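Local coordinates for chain length determinant protein (Shigella flexneri, PDB 4E2H), which probably regulates the length of lipopolysaccharide O-antigen chains at the inner membrane through its periplasmic domain, at residues S59-A62 with E63-D66; G27-N30 with A31-I35; D177-Q180 with D181-F184; E119-L122 with K123-A127. All coordinates share one frame; numbering follows the deposited sequence.

Contact 1: residues S59-A62 with E63-D66; sequences SALA and ETLD
The first torsion of Thr64 (chi1 74°) sets OG1 between its own backbone N and carbonyl carbon, and from there the hydroxyl leans back one helical turn onto Leu61. Thr64 OG1 donates to Leu61 O at 3.1 Å, coming in 38° above the carbonyl plane and so missing the lone-pair directions. Leu65 N adds the regular helical bond to Leu61 O at 3.0 Å, from the same face of the carbonyl, which leaves this one oxygen gripped by two donors. In Leu65, chi1 of -80° turns CG beside the backbone N, and its CD1 comes alongside Leu61 CG at 4.2 Å. Both leucines lie against Tyr106 of helix 97-164 and Leu74 of strand 74-78, so this face of the helix 43-65 end is largely apolar. The extended Glu63 side chain runs back along the helix, which brings OE2 to 3.1 Å from Ala60 O and 3.9 Å from Ala60 CB. Val235 and Met236 of the second subunit pack against Ala60 and Glu63 there. The last turn closes where Asp66 N donates to Ala62 O at 3.2 Å. Two acceptors face each other at Glu63 OE2 and Ala60 O, near the carbonyl end of a helix; if the modelled position holds, the setting may disfavour a bare negative charge and could raise the affinity of Glu63 for a proton.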
ATOM      1  N   SER C  59     -24.712  14.151  -5.392  1.00 56.94           N
ATOM      2  CA  SER C  59     -25.539  14.639  -4.298  1.00 56.99           C
ATOM      3  C   SER C  59     -25.401  16.145  -4.162  1.00 58.97           C
ATOM      4  O   SER C  59     -26.338  16.827  -3.764  1.00 64.45           O
ATOM      5  CB  SER C  59     -25.114  13.988  -2.976  1.00 60.23           C
ATOM      6  OG  SER C  59     -25.077  12.573  -3.078  1.00 64.96           O
ATOM      7  N   ALA C  60     -24.216  16.667  -4.455  1.00 50.85           N
ATOM      8  CA  ALA C  60     -24.012  18.098  -4.353  1.00 50.64           C
ATOM      9  C   ALA C  60     -24.774  18.787  -5.478  1.00 49.33           C
ATOM     10  O   ALA C  60     -25.400  19.820  -5.261  1.00 50.80           O
ATOM     11  CB  ALA C  60     -22.544  18.438  -4.403  1.00 48.34           C
ATOM     12  N   LEU C  61     -24.744  18.200  -6.671  1.00 35.12           N
ATOM     13  CA  LEU C  61     -25.416  18.801  -7.820  1.00 36.26           C
ATOM     14  C   LEU C  61     -26.918  18.882  -7.560  1.00 42.15           C
ATOM     15  O   LEU C  61     -27.560  19.894  -7.869  1.00 40.31           O
ATOM     16  CB  LEU C  61     -25.149  17.995  -9.077  1.00 34.61           C
ATOM     17  CG  LEU C  61     -25.704  18.565 -10.379  1.00 37.14           C
ATOM     18  CD1 LEU C  61     -25.376  20.052 -10.503  1.00 37.49           C
ATOM     19  CD2 LEU C  61     -25.175  17.768 -11.589  1.00 33.77           C
ATOM     20  N   ALA C  62     -27.468  17.825  -6.963  1.00 38.50           N
ATOM     21  CA  ALA C  62     -28.891  17.773  -6.655  1.00 37.83           C
ATOM     22  C   ALA C  62     -29.276  18.689  -5.488  1.00 41.55           C
ATOM     23  O   ALA C  62     -30.254  19.422  -5.588  1.00 41.25           O
ATOM     24  CB  ALA C  62     -29.360  16.324  -6.416  1.00 37.34           C
ATOM     25  N   GLU C  63     -28.518  18.654  -4.392  1.00 46.06           N
ATOM     26  CA  GLU C  63     -28.675  19.634  -3.320  1.00 46.26           C
ATOM     27  C   GLU C  63     -28.914  21.029  -3.898  1.00 49.88           C
ATOM     28  O   GLU C  63     -29.851  21.720  -3.497  1.00 50.24           O
ATOM     29  CB  GLU C  63     -27.432  19.652  -2.407  1.00 46.79           C
ATOM     30  CG  GLU C  63     -26.930  21.060  -1.966  1.00 46.21           C
ATOM     31  CD  GLU C  63     -25.394  21.122  -1.639  1.00 38.72           C
ATOM     32  OE1 GLU C  63     -25.035  21.168  -0.452  1.00 38.65           O
ATOM     33  OE2 GLU C  63     -24.553  21.157  -2.556  1.00 30.59           O
ATOM     34  N   THR C  64     -28.068  21.446  -4.841  1.00 55.16           N
ATOM     35  CA  THR C  64     -28.116  22.828  -5.316  1.00 57.53           C
ATOM     36  C   THR C  64     -29.209  23.068  -6.346  1.00 59.99           C
ATOM     37  O   THR C  64     -29.730  24.174  -6.453  1.00 62.77           O
ATOM     38  CB  THR C  64     -26.751  23.328  -5.877  1.00 58.57           C
ATOM     39  OG1 THR C  64     -26.499  22.739  -7.158  1.00 66.56           O
ATOM     40  CG2 THR C  64     -25.608  22.988  -4.926  1.00 60.61           C
ATOM     41  N   LEU C  65     -29.551  22.042  -7.118  1.00 56.33           N
ATOM     42  CA  LEU C  65     -30.621  22.180  -8.095  1.00 51.28           C
ATOM     43  C   LEU C  65     -31.952  22.453  -7.404  1.00 57.33           C
ATOM     44  O   LEU C  65     -32.820  23.120  -7.957  1.00 58.31           O
ATOM     45  CB  LEU C  65     -30.706  20.946  -8.991  1.00 52.12           C
ATOM     46  CG  LEU C  65     -29.669  20.916 -10.118  1.00 52.34           C
ATOM     47  CD1 LEU C  65     -29.758  19.641 -10.926  1.00 50.40           C
ATOM     48  CD2 LEU C  65     -29.850  22.121 -11.020  1.00 58.03           C
ATOM     49  N   ASP C  66     -32.092  21.941  -6.186  1.00 65.19           N
ATOM     50  CA  ASP C  66     -33.311  22.086  -5.396  1.00 64.43           C
ATOM     51  C   ASP C  66     -33.365  23.479  -4.752  1.00 68.65           C
ATOM     52  O   ASP C  66     -34.348  23.857  -4.096  1.00 68.00           O
ATOM     53  CB  ASP C  66     -33.328  21.000  -4.316  1.00 64.67           C
ATOM     54  CG  ASP C  66     -34.681  20.851  -3.645  1.00 80.24           C
ATOM     55  OD1 ASP C  66     -35.586  20.255  -4.285  1.00 85.79           O
ATOM     56  OD2 ASP C  66     -34.836  21.306  -2.479  1.00 77.53           O
TER

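Contact 2: residues G27-N30 with A31-I35; sequences GYNN and AMNVI
The Tyr28 ring has Met32 CG over one face, 4.0 Å from Tyr28 CE2, while the selenium of this selenomethionine lies oblique to the ring. Met32 SE is 5.2 Å from the Tyr28 ring centroid and 39° off its normal, a Met-aromatic contact between residues four apart on helix 26-35. The ring reaches Met32 because Tyr28 CG is anti to the backbone N (chi1 -179°), and the Met32 chain bends at chi2 to meet it. The methyl CE is modelled so close to the phenol oxygen that this detail is doubtful. Leu46 of helix 43-65 packs on both residues, and Leu118 of helix 97-164 on Tyr28. One step along the helix, the flat amides of Asn29 and Asn33 stand 76° apart. A water bridges them, donating to Asn29 OD1 at 2.8 Å and accepting a weak bond from Asn33 ND2. Leu128 of the third subunit packs on Asn29. The side chain of Asn33 also turns back onto the preceding turn: Asn29 O takes Asn33 N at 3.1 Å on one face of its plane and, on the other, Asn33 ND2 at 3.2 Å, with that oxygen almost exactly in the Asn33 amide plane.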
ATOM      1  N   GLY C  27      -5.605   1.153 -15.702  1.00 46.96           N
ATOM      2  CA  GLY C  27      -4.609   2.207 -15.769  1.00 48.27           C
ATOM      3  C   GLY C  27      -4.483   2.984 -14.466  1.00 51.80           C
ATOM      4  O   GLY C  27      -3.361   3.279 -14.004  1.00 51.74           O
ATOM      5  N   TYR C  28      -5.625   3.320 -13.862  1.00 45.45           N
ATOM      6  CA  TYR C  28      -5.621   4.026 -12.572  1.00 43.25           C
ATOM      7  C   TYR C  28      -5.248   3.088 -11.445  1.00 42.25           C
ATOM      8  O   TYR C  28      -4.592   3.473 -10.480  1.00 42.63           O
ATOM      9  CB  TYR C  28      -6.990   4.627 -12.271  1.00 41.73           C
ATOM     10  CG  TYR C  28      -7.047   5.400 -10.970  1.00 38.44           C
ATOM     11  CD1 TYR C  28      -6.596   6.712 -10.904  1.00 35.78           C
ATOM     12  CD2 TYR C  28      -7.568   4.826  -9.812  1.00 39.93           C
ATOM     13  CE1 TYR C  28      -6.658   7.435  -9.723  1.00 43.74           C
ATOM     14  CE2 TYR C  28      -7.634   5.546  -8.618  1.00 43.57           C
ATOM     15  CZ  TYR C  28      -7.175   6.849  -8.583  1.00 45.30           C
ATOM     16  OH  TYR C  28      -7.233   7.579  -7.413  1.00 49.69           O
ATOM     17  N   ASN C  29      -5.712   1.857 -11.558  1.00 38.97           N
ATOM     18  CA  ASN C  29      -5.328   0.840 -10.621  1.00 39.26           C
ATOM     19  C   ASN C  29      -3.842   0.634 -10.703  1.00 44.88           C
ATOM     20  O   ASN C  29      -3.184   0.382  -9.702  1.00 41.95           O
ATOM     21  CB  ASN C  29      -5.981  -0.481 -10.964  1.00 37.02           C
ATOM     22  CG  ASN C  29      -5.758  -1.488  -9.893  1.00 38.34           C
ATOM     23  OD1 ASN C  29      -5.518  -1.120  -8.739  1.00 39.07           O
ATOM     24  ND2 ASN C  29      -5.811  -2.762 -10.249  1.00 40.34           N
ATOM     25  N   ASN C  30      -3.318   0.700 -11.919  1.00 59.23           N
ATOM     26  CA  ASN C  30      -1.899   0.517 -12.120  1.00 58.55           C
ATOM     27  C   ASN C  30      -1.125   1.544 -11.308  1.00 58.55           C
ATOM     28  O   ASN C  30      -0.233   1.184 -10.543  1.00 57.20           O
ATOM     29  CB  ASN C  30      -1.562   0.649 -13.594  1.00 61.91           C
ATOM     30  CG  ASN C  30      -0.114   0.967 -13.820  1.00 65.19           C
ATOM     31  OD1 ASN C  30       0.767   0.133 -13.563  1.00 63.62           O
ATOM     32  ND2 ASN C  30       0.155   2.181 -14.312  1.00 62.40           N
ATOM     33  N   ALA C  31      -1.491   2.818 -11.465  1.00 41.19           N
ATOM     34  CA  ALA C  31      -0.830   3.903 -10.749  1.00 35.25           C
ATOM     35  C   ALA C  31      -0.758   3.584  -9.270  1.00 40.18           C
ATOM     36  O   ALA C  31       0.324   3.507  -8.699  1.00 36.77           O
ATOM     37  CB  ALA C  31      -1.555   5.214 -10.949  1.00 29.52           C
HETATM   38  N   MSE C  32      -1.910   3.400  -8.639  1.00 46.51           N
HETATM   39  CA  MSE C  32      -1.918   3.186  -7.192  1.00 48.18           C
HETATM   40  C   MSE C  32      -1.112   1.960  -6.745  1.00 51.06           C
HETATM   41  O   MSE C  32      -0.690   1.872  -5.579  1.00 47.44           O
HETATM   42  CB  MSE C  32      -3.340   3.122  -6.673  1.00 43.74           C
HETATM   43  CG  MSE C  32      -4.110   4.359  -7.017  1.00 52.36           C
HETATM   44 SE   MSE C  32      -3.926   5.725  -5.688  0.52 46.80          SE
HETATM   45  CE  MSE C  32      -4.373   7.258  -6.804  1.00 52.86           C
ATOM     46  N   ASN C  33      -0.904   1.015  -7.657  1.00 54.30           N
ATOM     47  CA  ASN C  33      -0.028  -0.105  -7.349  1.00 57.78           C
ATOM     48  C   ASN C  33       1.455   0.314  -7.354  1.00 61.15           C
ATOM     49  O   ASN C  33       2.221  -0.103  -6.482  1.00 58.88           O
ATOM     50  CB  ASN C  33      -0.305  -1.308  -8.254  1.00 61.51           C
ATOM     51  CG  ASN C  33      -1.244  -2.318  -7.604  1.00 65.51           C
ATOM     52  OD1 ASN C  33      -0.806  -3.210  -6.869  1.00 66.56           O
ATOM     53  ND2 ASN C  33      -2.546  -2.175  -7.868  1.00 62.22           N
ATOM     54  N   VAL C  34       1.849   1.158  -8.311  1.00 47.97           N
ATOM     55  CA  VAL C  34       3.154   1.815  -8.268  1.00 45.20           C
ATOM     56  C   VAL C  34       3.370   2.583  -6.964  1.00 48.53           C
ATOM     57  O   VAL C  34       4.229   2.229  -6.151  1.00 53.27           O
ATOM     58  CB  VAL C  34       3.307   2.828  -9.411  1.00 44.75           C
ATOM     59  CG1 VAL C  34       4.612   3.624  -9.247  1.00 47.85           C
ATOM     60  CG2 VAL C  34       3.270   2.123 -10.735  1.00 45.37           C
ATOM     61  N   ILE C  35       2.591   3.648  -6.792  1.00 53.60           N
ATOM     62  CA  ILE C  35       2.661   4.552  -5.642  1.00 54.06           C
ATOM     63  C   ILE C  35       2.709   3.873  -4.247  1.00 55.19           C
ATOM     64  O   ILE C  35       3.523   4.244  -3.401  1.00 59.82           O
ATOM     65  CB  ILE C  35       1.511   5.578  -5.731  1.00 53.89           C
ATOM     66  CG1 ILE C  35       1.746   6.516  -6.918  1.00 55.10           C
ATOM     67  CG2 ILE C  35       1.348   6.354  -4.432  1.00 55.14           C
ATOM     68  CD1 ILE C  35       0.480   7.255  -7.385  1.00 53.35           C
TER
HETATM   69  O   HOH W   1      -4.850  -2.339  -6.327  1.00 47.96           O

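Contact 3: residues D177-Q180 with D181-F184; sequences DVTQ and DTLF
The Thr179 side chain reaches forward to the backbone of Asp181. Its CB sits 4.0 Å from Asp181 N, and chi1 of 73° swings OG1 round toward that amide. Thr179 OG1 accepts from Asp181 N at 3.0 Å, with an N-H...O angle of 142°. The same hydroxyl is joined by a water to Asp181 OD2, to which the water donates at 2.6 Å. A second hydroxyl answers in the reverse direction: Thr179 N donates to Thr182 OG1 at 3.1 Å, so main chain and side chains are tied both ways across the bend. Beside it, Val178 CG1 wedges against Thr182 OG1 at 3.4 Å and makes an apolar contact with Leu183 CG at 3.7 Å. Leu183 carries this apolar packing on to Ala158 of helix 97-164 and to Leu191 and Met194 of helix 187-195. The buried carboxylate of Asp181 crosses the interface, forming salt bridges with Arg151 and Arg201 of the second subunit; these two arginines probably keep it ionised. The Thr179 hydroxyl accepting the amide two residues on makes this an ST turn, placed in the loop between helices 97-164 and 187-195 at a subunit interface.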
ATOM      1  N   ASP C 177      37.028 -14.824   5.777  1.00 72.17           N
ATOM      2  CA  ASP C 177      36.291 -13.915   6.668  1.00 70.63           C
ATOM      3  C   ASP C 177      37.201 -13.293   7.773  1.00 70.30           C
ATOM      4  O   ASP C 177      38.017 -13.986   8.389  1.00 64.96           O
ATOM      5  CB  ASP C 177      35.070 -14.644   7.263  1.00 68.68           C
ATOM      6  CG  ASP C 177      34.177 -13.733   8.083  1.00 75.68           C
ATOM      7  OD1 ASP C 177      34.161 -12.513   7.808  1.00 70.52           O
ATOM      8  OD2 ASP C 177      33.481 -14.235   9.004  1.00 79.48           O
ATOM      9  N   VAL C 178      37.044 -11.990   8.027  1.00 72.20           N
ATOM     10  CA  VAL C 178      37.970 -11.228   8.875  1.00 64.61           C
ATOM     11  C   VAL C 178      37.316 -10.342   9.945  1.00 59.59           C
ATOM     12  O   VAL C 178      36.384  -9.587   9.647  1.00 59.95           O
ATOM     13  CB  VAL C 178      38.807 -10.317   7.990  1.00 62.45           C
ATOM     14  CG1 VAL C 178      40.158 -10.046   8.634  1.00 55.14           C
ATOM     15  CG2 VAL C 178      39.004 -10.980   6.653  1.00 67.11           C
ATOM     16  N   THR C 179      37.815 -10.427  11.185  1.00 45.71           N
ATOM     17  CA  THR C 179      37.347  -9.560  12.288  1.00 41.90           C
ATOM     18  C   THR C 179      38.341  -8.450  12.590  1.00 39.27           C
ATOM     19  O   THR C 179      39.386  -8.356  11.952  1.00 42.10           O
ATOM     20  CB  THR C 179      37.157 -10.316  13.614  1.00 40.58           C
ATOM     21  OG1 THR C 179      38.450 -10.629  14.178  1.00 40.22           O
ATOM     22  CG2 THR C 179      36.296 -11.575  13.410  1.00 32.03           C
ATOM     23  N   GLN C 180      38.040  -7.639  13.604  1.00 35.69           N
ATOM     24  CA  GLN C 180      38.946  -6.562  13.998  1.00 33.62           C
ATOM     25  C   GLN C 180      40.275  -7.115  14.485  1.00 37.78           C
ATOM     26  O   GLN C 180      41.296  -6.440  14.399  1.00 43.42           O
ATOM     27  CB  GLN C 180      38.323  -5.698  15.090  1.00 35.56           C
ATOM     28  CG  GLN C 180      39.284  -4.774  15.849  1.00 33.78           C
ATOM     29  CD  GLN C 180      39.616  -3.499  15.087  1.00 34.58           C
ATOM     30  OE1 GLN C 180      38.816  -2.547  15.041  1.00 31.91           O
ATOM     31  NE2 GLN C 180      40.810  -3.466  14.487  1.00 39.82           N
ATOM     32  N   ASP C 181      40.275  -8.332  15.010  1.00 41.37           N
ATOM     33  CA  ASP C 181      41.505  -8.900  15.545  1.00 44.14           C
ATOM     34  C   ASP C 181      42.439  -9.316  14.402  1.00 44.50           C
ATOM     35  O   ASP C 181      43.464  -8.663  14.144  1.00 41.62           O
ATOM     36  CB  ASP C 181      41.151 -10.071  16.449  1.00 45.58           C
ATOM     37  CG  ASP C 181      40.165  -9.673  17.552  1.00 49.31           C
ATOM     38  OD1 ASP C 181      40.330  -8.572  18.143  1.00 47.03           O
ATOM     39  OD2 ASP C 181      39.220 -10.456  17.820  1.00 53.54           O
ATOM     40  N   THR C 182      42.020 -10.365  13.694  1.00 31.57           N
ATOM     41  CA  THR C 182      42.670 -10.887  12.495  1.00 31.35           C
ATOM     42  C   THR C 182      42.896  -9.947  11.283  1.00 28.26           C
ATOM     43  O   THR C 182      43.641 -10.301  10.367  1.00 26.29           O
ATOM     44  CB  THR C 182      41.911 -12.115  11.976  1.00 34.37           C
ATOM     45  OG1 THR C 182      40.594 -11.711  11.579  1.00 37.92           O
ATOM     46  CG2 THR C 182      41.812 -13.171  13.073  1.00 35.13           C
ATOM     47  N   LEU C 183      42.288  -8.771  11.239  1.00 26.73           N
ATOM     48  CA  LEU C 183      42.544  -7.908  10.073  1.00 28.55           C
ATOM     49  C   LEU C 183      44.028  -7.692   9.770  1.00 30.69           C
ATOM     50  O   LEU C 183      44.444  -7.775   8.606  1.00 31.92           O
ATOM     51  CB  LEU C 183      41.842  -6.548  10.187  1.00 31.08           C
ATOM     52  CG  LEU C 183      40.498  -6.431   9.469  1.00 32.17           C
ATOM     53  CD1 LEU C 183      39.677  -5.267  10.042  1.00 29.43           C
ATOM     54  CD2 LEU C 183      40.697  -6.282   7.953  1.00 32.18           C
ATOM     55  N   PHE C 184      44.828  -7.410  10.800  1.00 29.68           N
ATOM     56  CA  PHE C 184      46.230  -7.043  10.584  1.00 26.89           C
ATOM     57  C   PHE C 184      47.009  -8.168   9.878  1.00 30.82           C
ATOM     58  O   PHE C 184      48.116  -7.958   9.374  1.00 30.18           O
ATOM     59  CB  PHE C 184      46.922  -6.652  11.905  1.00 29.10           C
ATOM     60  CG  PHE C 184      47.542  -7.819  12.639  1.00 25.37           C
ATOM     61  CD1 PHE C 184      46.780  -8.622  13.472  1.00 23.35           C
ATOM     62  CD2 PHE C 184      48.895  -8.105  12.504  1.00 26.22           C
ATOM     63  CE1 PHE C 184      47.347  -9.694  14.146  1.00 23.96           C
ATOM     64  CE2 PHE C 184      49.462  -9.181  13.174  1.00 24.94           C
ATOM     65  CZ  PHE C 184      48.683  -9.972  13.989  1.00 25.05           C
TER
HETATM   66  O   HOH W   2      39.033 -14.187  11.565  1.00 37.78           O
HETATM   67  O   HOH W   3      38.264 -12.499  16.571  1.00 36.73           O

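Contact 4: residues E119-L122 with K123-A127; sequences EKDL and KDNIA
Asn125 turns its amide back onto Asp121, and here the contact is tightest. Asn125 ND2 donates to Asp121 O at a short 2.6 Å, and Asn125 N reaches the same oxygen at 3.0 Å from the opposite face of the carbonyl. Side chain and backbone of Asn125 thus clamp one acceptor between them, while Asn125 OD1 is satisfied by Tyr36 OH. Next along this side, Ile126 CG1 presses on Leu122 O at 3.0 Å, and its CD1 meets Leu122 CD2 at 4.0 Å. The side with the exposed lysines is looser. Lys120 bends at chi2 (105°) and again at its last torsion (88°), which curls NZ onto Asp124. The resulting salt bridge, Lys120 NZ to Asp124 OD1 at 2.9 Å, uses the syn lone pair of the carboxylate. Lys123 lies across the Lys120 chain, CE to Lys120 CD at 3.5 Å. Asp121 and Asp124 both come near Asp21 of the second subunit; this gathering of acids could favour uptake of a proton, and Lys120 probably offsets part of the charge. The arrangement is that of i to i+4 pairing in an alpha-helix, with a salt bridge at the edge of the subunit interface on the long helix 97-164.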
ATOM      1  N   GLU C 119      -7.434  14.263 -10.777  1.00 81.63           N
ATOM      2  CA  GLU C 119      -6.074  14.524 -11.218  1.00 85.34           C
ATOM      3  C   GLU C 119      -5.247  15.247 -10.145  1.00 85.04           C
ATOM      4  O   GLU C 119      -4.045  15.019 -10.026  1.00 86.00           O
ATOM      5  CB  GLU C 119      -6.040  15.237 -12.576  1.00 86.77           C
ATOM      6  CG  GLU C 119      -6.728  14.445 -13.696  1.00 97.05           C
ATOM      7  CD  GLU C 119      -6.390  12.954 -13.683  1.00 97.11           C
ATOM      8  OE1 GLU C 119      -5.212  12.606 -13.453  1.00 95.24           O
ATOM      9  OE2 GLU C 119      -7.307  12.131 -13.901  1.00 95.41           O
ATOM     10  N   LYS C 120      -5.897  16.090  -9.349  1.00 60.05           N
ATOM     11  CA  LYS C 120      -5.231  16.743  -8.226  1.00 66.29           C
ATOM     12  C   LYS C 120      -4.838  15.751  -7.129  1.00 66.31           C
ATOM     13  O   LYS C 120      -3.733  15.815  -6.587  1.00 65.31           O
ATOM     14  CB  LYS C 120      -6.122  17.837  -7.635  1.00 63.76           C
ATOM     15  CG  LYS C 120      -5.762  18.228  -6.215  1.00 65.64           C
ATOM     16  CD  LYS C 120      -5.044  19.579  -6.171  1.00 74.51           C
ATOM     17  CE  LYS C 120      -4.783  20.051  -4.730  1.00 73.39           C
ATOM     18  NZ  LYS C 120      -3.486  19.544  -4.163  1.00 72.66           N
ATOM     19  N   ASP C 121      -5.753  14.839  -6.810  1.00 66.83           N
ATOM     20  CA  ASP C 121      -5.546  13.851  -5.751  1.00 67.13           C
ATOM     21  C   ASP C 121      -4.457  12.876  -6.162  1.00 66.32           C
ATOM     22  O   ASP C 121      -3.799  12.265  -5.319  1.00 61.45           O
ATOM     23  CB  ASP C 121      -6.861  13.109  -5.469  1.00 66.35           C
ATOM     24  CG  ASP C 121      -6.760  12.130  -4.305  1.00 69.46           C
ATOM     25  OD1 ASP C 121      -6.967  12.553  -3.143  1.00 69.67           O
ATOM     26  OD2 ASP C 121      -6.494  10.930  -4.558  1.00 67.26           O
ATOM     27  N   LEU C 122      -4.267  12.741  -7.469  1.00 56.75           N
ATOM     28  CA  LEU C 122      -3.228  11.867  -7.978  1.00 52.31           C
ATOM     29  C   LEU C 122      -1.837  12.469  -7.848  1.00 57.37           C
ATOM     30  O   LEU C 122      -0.893  11.739  -7.595  1.00 54.88           O
ATOM     31  CB  LEU C 122      -3.469  11.505  -9.426  1.00 52.97           C
ATOM     32  CG  LEU C 122      -2.237  10.772  -9.948  1.00 54.91           C
ATOM     33  CD1 LEU C 122      -2.515   9.288 -10.017  1.00 52.95           C
ATOM     34  CD2 LEU C 122      -1.861  11.304 -11.315  1.00 55.03           C
ATOM     35  N   LYS C 123      -1.698  13.782  -8.029  1.00 60.69           N
ATOM     36  CA  LYS C 123      -0.390  14.405  -7.825  1.00 53.83           C
ATOM     37  C   LYS C 123      -0.070  14.395  -6.337  1.00 57.58           C
ATOM     38  O   LYS C 123       1.092  14.246  -5.931  1.00 57.85           O
ATOM     39  CB  LYS C 123      -0.316  15.818  -8.409  1.00 54.55           C
ATOM     40  CG  LYS C 123      -0.831  16.928  -7.495  1.00 63.51           C
ATOM     41  CD  LYS C 123      -0.778  18.311  -8.186  1.00 70.20           C
ATOM     42  CE  LYS C 123      -1.963  19.201  -7.742  1.00 74.75           C
ATOM     43  NZ  LYS C 123      -2.159  20.423  -8.596  1.00 69.03           N
ATOM     44  N   ASP C 124      -1.108  14.533  -5.520  1.00 63.88           N
ATOM     45  CA  ASP C 124      -0.957  14.430  -4.073  1.00 59.25           C
ATOM     46  C   ASP C 124      -0.371  13.065  -3.745  1.00 57.15           C
ATOM     47  O   ASP C 124       0.724  12.969  -3.222  1.00 61.39           O
ATOM     48  CB  ASP C 124      -2.311  14.578  -3.369  1.00 64.88           C
ATOM     49  CG  ASP C 124      -2.928  15.973  -3.526  1.00 69.55           C
ATOM     50  OD1 ASP C 124      -2.231  16.906  -4.000  1.00 71.89           O
ATOM     51  OD2 ASP C 124      -4.119  16.135  -3.151  1.00 66.91           O
ATOM     52  N   ASN C 125      -1.115  12.014  -4.066  1.00 48.90           N
ATOM     53  CA  ASN C 125      -0.712  10.632  -3.823  1.00 50.27           C
ATOM     54  C   ASN C 125       0.730  10.367  -4.237  1.00 49.98           C
ATOM     55  O   ASN C 125       1.468   9.663  -3.536  1.00 46.13           O
ATOM     56  CB  ASN C 125      -1.624   9.662  -4.598  1.00 51.70           C
ATOM     57  CG  ASN C 125      -2.865   9.257  -3.824  1.00 53.10           C
ATOM     58  OD1 ASN C 125      -2.970   8.128  -3.342  1.00 54.89           O
ATOM     59  ND2 ASN C 125      -3.824  10.168  -3.727  1.00 53.80           N
ATOM     60  N   ILE C 126       1.107  10.910  -5.398  1.00 60.92           N
ATOM     61  CA  ILE C 126       2.457  10.755  -5.938  1.00 60.29           C
ATOM     62  C   ILE C 126       3.450  11.404  -4.995  1.00 59.24           C
ATOM     63  O   ILE C 126       4.366  10.754  -4.501  1.00 57.13           O
ATOM     64  CB  ILE C 126       2.615  11.426  -7.311  1.00 57.80           C
ATOM     65  CG1 ILE C 126       1.814  10.675  -8.364  1.00 58.21           C
ATOM     66  CG2 ILE C 126       4.074  11.452  -7.721  1.00 59.82           C
ATOM     67  CD1 ILE C 126       1.825  11.356  -9.700  1.00 58.91           C
ATOM     68  N   ALA C 127       3.251  12.692  -4.751  1.00 53.98           N
ATOM     69  CA  ALA C 127       4.099  13.428  -3.848  1.00 49.14           C
ATOM     70  C   ALA C 127       4.323  12.636  -2.571  1.00 49.01           C
ATOM     71  O   ALA C 127       5.458  12.540  -2.105  1.00 49.96           O
ATOM     72  CB  ALA C 127       3.498  14.783  -3.544  1.00 50.16           C
TER

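How the contacts relate
Along the chain the order is contact 2, contact 1, contact 4 and contact 3. Contacts 2 and 4 lie near the middle of the chain, their centres 12 Å apart, and they touch: Met32 and Ile35 of helix 26-35 pack on Asn125 and Ile126 of helix 97-164. Contact 1, at the end of helix 43-65, has its centre about 27 Å from that of contact 4. Contact 3 lies across the chain's centre from contact 1, their centres about 76 Å apart, in the loop after helix 97-164. That helix receives side chains from contacts 1, 2 and 3 and carries contact 4, forming the spine of an elongated subunit. Each contact meets a neighbouring copy, so the trimer associates along much of its length.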